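Local coordinates for protein transmembrane oligosaccharyl transferase (Archaeoglobus fulgidus, PDB 3WAJ) that belongs to the STT3 family of membrane-embedded oligosaccharyl transferases, with a helical transmembrane region of GT-C type joined to a soluble C-terminal part, at residues G77-F82 against F266-F271. Sequence-based numbering, arbitrary orientation.
With SO4 (sulfate ion), chain C.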
loop_
_atom_site.group_PDB
_atom_site.type_symbol
_atom_site.label_atom_id
_atom_site.label_comp_id
_atom_site.label_asym_id
_atom_site.label_seq_id
_atom_site.Cartn_x
_atom_site.Cartn_y
_atom_site.Cartn_z
ATOM N N GLY A 77 14.561 -11.773 0.323
ATOM C CA GLY A 77 14.571 -10.948 -0.872
ATOM C C GLY A 77 13.252 -11.090 -1.612
ATOM O O GLY A 77 12.541 -12.085 -1.443
ATOM N N SER A 78 12.922 -10.101 -2.436
ATOM C CA SER A 78 11.654 -10.074 -3.150
ATOM C C SER A 78 11.879 -9.819 -4.639
ATOM O O SER A 78 12.613 -8.886 -5.026
ATOM C CB SER A 78 10.750 -8.947 -2.604
ATOM O OG SER A 78 9.870 -9.392 -1.593
ATOM N N TYR A 79 11.225 -10.623 -5.474
ATOM C CA TYR A 79 11.120 -10.279 -6.882
ATOM C C TYR A 79 10.312 -9.005 -6.980
ATOM O O TYR A 79 9.399 -8.795 -6.196
ATOM C CB TYR A 79 10.405 -11.376 -7.653
ATOM C CG TYR A 79 11.183 -12.662 -7.676
ATOM C CD1 TYR A 79 12.095 -12.922 -8.687
ATOM C CD2 TYR A 79 11.007 -13.612 -6.689
ATOM C CE1 TYR A 79 12.804 -14.090 -8.710
ATOM C CE2 TYR A 79 11.711 -14.776 -6.698
ATOM C CZ TYR A 79 12.607 -15.015 -7.713
ATOM O OH TYR A 79 13.318 -16.191 -7.719
ATOM N N THR A 80 10.634 -8.170 -7.956
ATOM C CA THR A 80 10.006 -6.866 -8.082
ATOM C C THR A 80 8.948 -6.905 -9.168
ATOM O O THR A 80 9.280 -6.996 -10.358
ATOM C CB THR A 80 11.057 -5.782 -8.444
ATOM O OG1 THR A 80 11.609 -6.062 -9.736
ATOM C CG2 THR A 80 12.191 -5.799 -7.461
ATOM N N HIS A 81 7.675 -6.831 -8.791
ATOM C CA HIS A 81 6.649 -6.756 -9.832
ATOM C C HIS A 81 6.472 -5.353 -10.405
ATOM O O HIS A 81 5.829 -5.198 -11.445
ATOM C CB HIS A 81 5.307 -7.319 -9.375
ATOM C CG HIS A 81 4.598 -6.456 -8.383
ATOM N ND1 HIS A 81 4.866 -6.509 -7.033
ATOM C CD2 HIS A 81 3.636 -5.515 -8.542
ATOM C CE1 HIS A 81 4.107 -5.633 -6.402
ATOM N NE2 HIS A 81 3.345 -5.017 -7.293
ATOM N N PHE A 82 7.031 -4.336 -9.753
ATOM C CA PHE A 82 6.876 -2.959 -10.253
ATOM C C PHE A 82 7.463 -2.829 -11.642
ATOM O O PHE A 82 8.616 -3.195 -11.873
ATOM C CB PHE A 82 7.546 -1.944 -9.321
ATOM C CG PHE A 82 6.724 -1.585 -8.123
ATOM C CD1 PHE A 82 5.615 -2.359 -7.754
ATOM C CD2 PHE A 82 7.036 -0.460 -7.370
ATOM C CE1 PHE A 82 4.846 -2.023 -6.624
ATOM C CE2 PHE A 82 6.271 -0.109 -6.243
ATOM C CZ PHE A 82 5.175 -0.892 -5.871
ATOM N N PHE A 266 11.491 -12.224 -19.611
ATOM C CA PHE A 266 12.266 -13.283 -18.965
ATOM C C PHE A 266 12.951 -12.863 -17.675
ATOM O O PHE A 266 14.135 -13.156 -17.465
ATOM C CB PHE A 266 13.289 -13.829 -19.964
ATOM C CG PHE A 266 12.677 -14.236 -21.263
ATOM C CD1 PHE A 266 12.018 -15.451 -21.376
ATOM C CD2 PHE A 266 12.721 -13.387 -22.361
ATOM C CE1 PHE A 266 11.427 -15.827 -22.576
ATOM C CE2 PHE A 266 12.140 -13.753 -23.560
ATOM C CZ PHE A 266 11.489 -14.976 -23.669
ATOM N N ASN A 267 12.195 -12.197 -16.807
ATOM C CA ASN A 267 12.749 -11.650 -15.576
ATOM C C ASN A 267 12.188 -12.346 -14.351
ATOM O O ASN A 267 12.558 -12.039 -13.213
ATOM C CB ASN A 267 12.494 -10.146 -15.518
ATOM C CG ASN A 267 13.419 -9.381 -16.427
ATOM O OD1 ASN A 267 14.625 -9.616 -16.421
ATOM N ND2 ASN A 267 12.865 -8.483 -17.231
ATOM N N TYR A 268 11.309 -13.311 -14.601
ATOM C CA TYR A 268 10.724 -14.105 -13.531
ATOM C C TYR A 268 10.780 -15.590 -13.878
ATOM O O TYR A 268 10.348 -15.985 -14.952
ATOM C CB TYR A 268 9.279 -13.679 -13.295
ATOM C CG TYR A 268 8.686 -14.263 -12.052
ATOM C CD1 TYR A 268 7.807 -15.328 -12.116
ATOM C CD2 TYR A 268 9.013 -13.750 -10.803
ATOM C CE1 TYR A 268 7.254 -15.871 -10.969
ATOM C CE2 TYR A 268 8.477 -14.277 -9.655
ATOM C CZ TYR A 268 7.594 -15.343 -9.741
ATOM O OH TYR A 268 7.044 -15.873 -8.595
ATOM N N PRO A 269 11.299 -16.415 -12.953
ATOM C CA PRO A 269 11.518 -17.854 -13.162
ATOM C C PRO A 269 10.229 -18.661 -13.064
ATOM O O PRO A 269 10.050 -19.412 -12.095
ATOM C CB PRO A 269 12.441 -18.230 -12.001
ATOM C CG PRO A 269 12.031 -17.287 -10.899
ATOM C CD PRO A 269 11.680 -15.988 -11.591
ATOM N N GLY A 270 9.353 -18.514 -14.055
ATOM C CA GLY A 270 8.060 -19.176 -14.034
ATOM C C GLY A 270 6.994 -18.396 -14.780
ATOM O O GLY A 270 7.292 -17.419 -15.466
ATOM N N PHE A 271 5.749 -18.838 -14.654
ATOM C CA PHE A 271 4.623 -18.148 -15.263
ATOM C C PHE A 271 3.869 -17.353 -14.219
ATOM O O PHE A 271 3.488 -17.884 -13.173
ATOM C CB PHE A 271 3.679 -19.142 -15.945
ATOM C CG PHE A 271 4.201 -19.666 -17.241
ATOM C CD1 PHE A 271 5.093 -18.914 -17.991
ATOM C CD2 PHE A 271 3.815 -20.905 -17.712
ATOM C CE1 PHE A 271 5.591 -19.388 -19.200
ATOM C CE2 PHE A 271 4.311 -21.384 -18.917
ATOM C CZ PHE A 271 5.200 -20.624 -19.659
HETATM S S SO4 C . -0.102 -3.516 -7.413
HETATM O O1 SO4 C . 1.115 -2.951 -6.815
HETATM O O2 SO4 C . 0.065 -4.970 -7.496
HETATM O O3 SO4 C . -1.242 -3.179 -6.559
HETATM O O4 SO4 C . -0.357 -2.993 -8.760
#
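Tyr79 and Tyr268 bring the two backbones nearest each other, with 7.7 Å between their CA atoms, where residues 77-82, carrying the short strand 78-79, pass the irregular loop 266-271. The contact is a T-shaped (edge-to-face) aromatic pair, and it joins two loop regions of the GT-C-type helical part: a two-stranded antiparallel hairpin, pairing strands 68-69 and 78-79, and the connection between helices 243-261 and 278-303. The ring of Tyr268 presents its CD2-CE2 edge to one face of Tyr79, with centroids 5.0 Å apart and planes at 72°. Tyr268 CE2 makes the closest approach, 3.7 Å from Tyr79 CG, so the edge meets that face near its root, not over its centre. With CG anti to the backbone N (chi1 -169°), the Tyr268 ring is carried over to Tyr79.

Farther out along the Tyr79 ring, Pro269 meets its phenol end. This proline is the centre of an inverse gamma turn, closed by Gly270 N bonding to Tyr268 O at 2.9 Å, and its pyrrolidine ring points to the 77-82 segment. Phe68 adds a further edge-to-face partner to Tyr79, whose hydroxyl is hydrogen-bonded to Pro531 O, tying the hairpin to the C-terminal part of the chain.

His81, on the same segment, binds a sulfate ion, likely a component of the crystallisation solution, which His162 and Arg426 also hold; His81 NE2 donates to sulfate O1 over 3.1 Å, nearly straight at 173°. Pro269 CD lies 3.6 Å from Tyr79 CE1, and Pro269 CG lies 3.6 Å from Tyr79 OH.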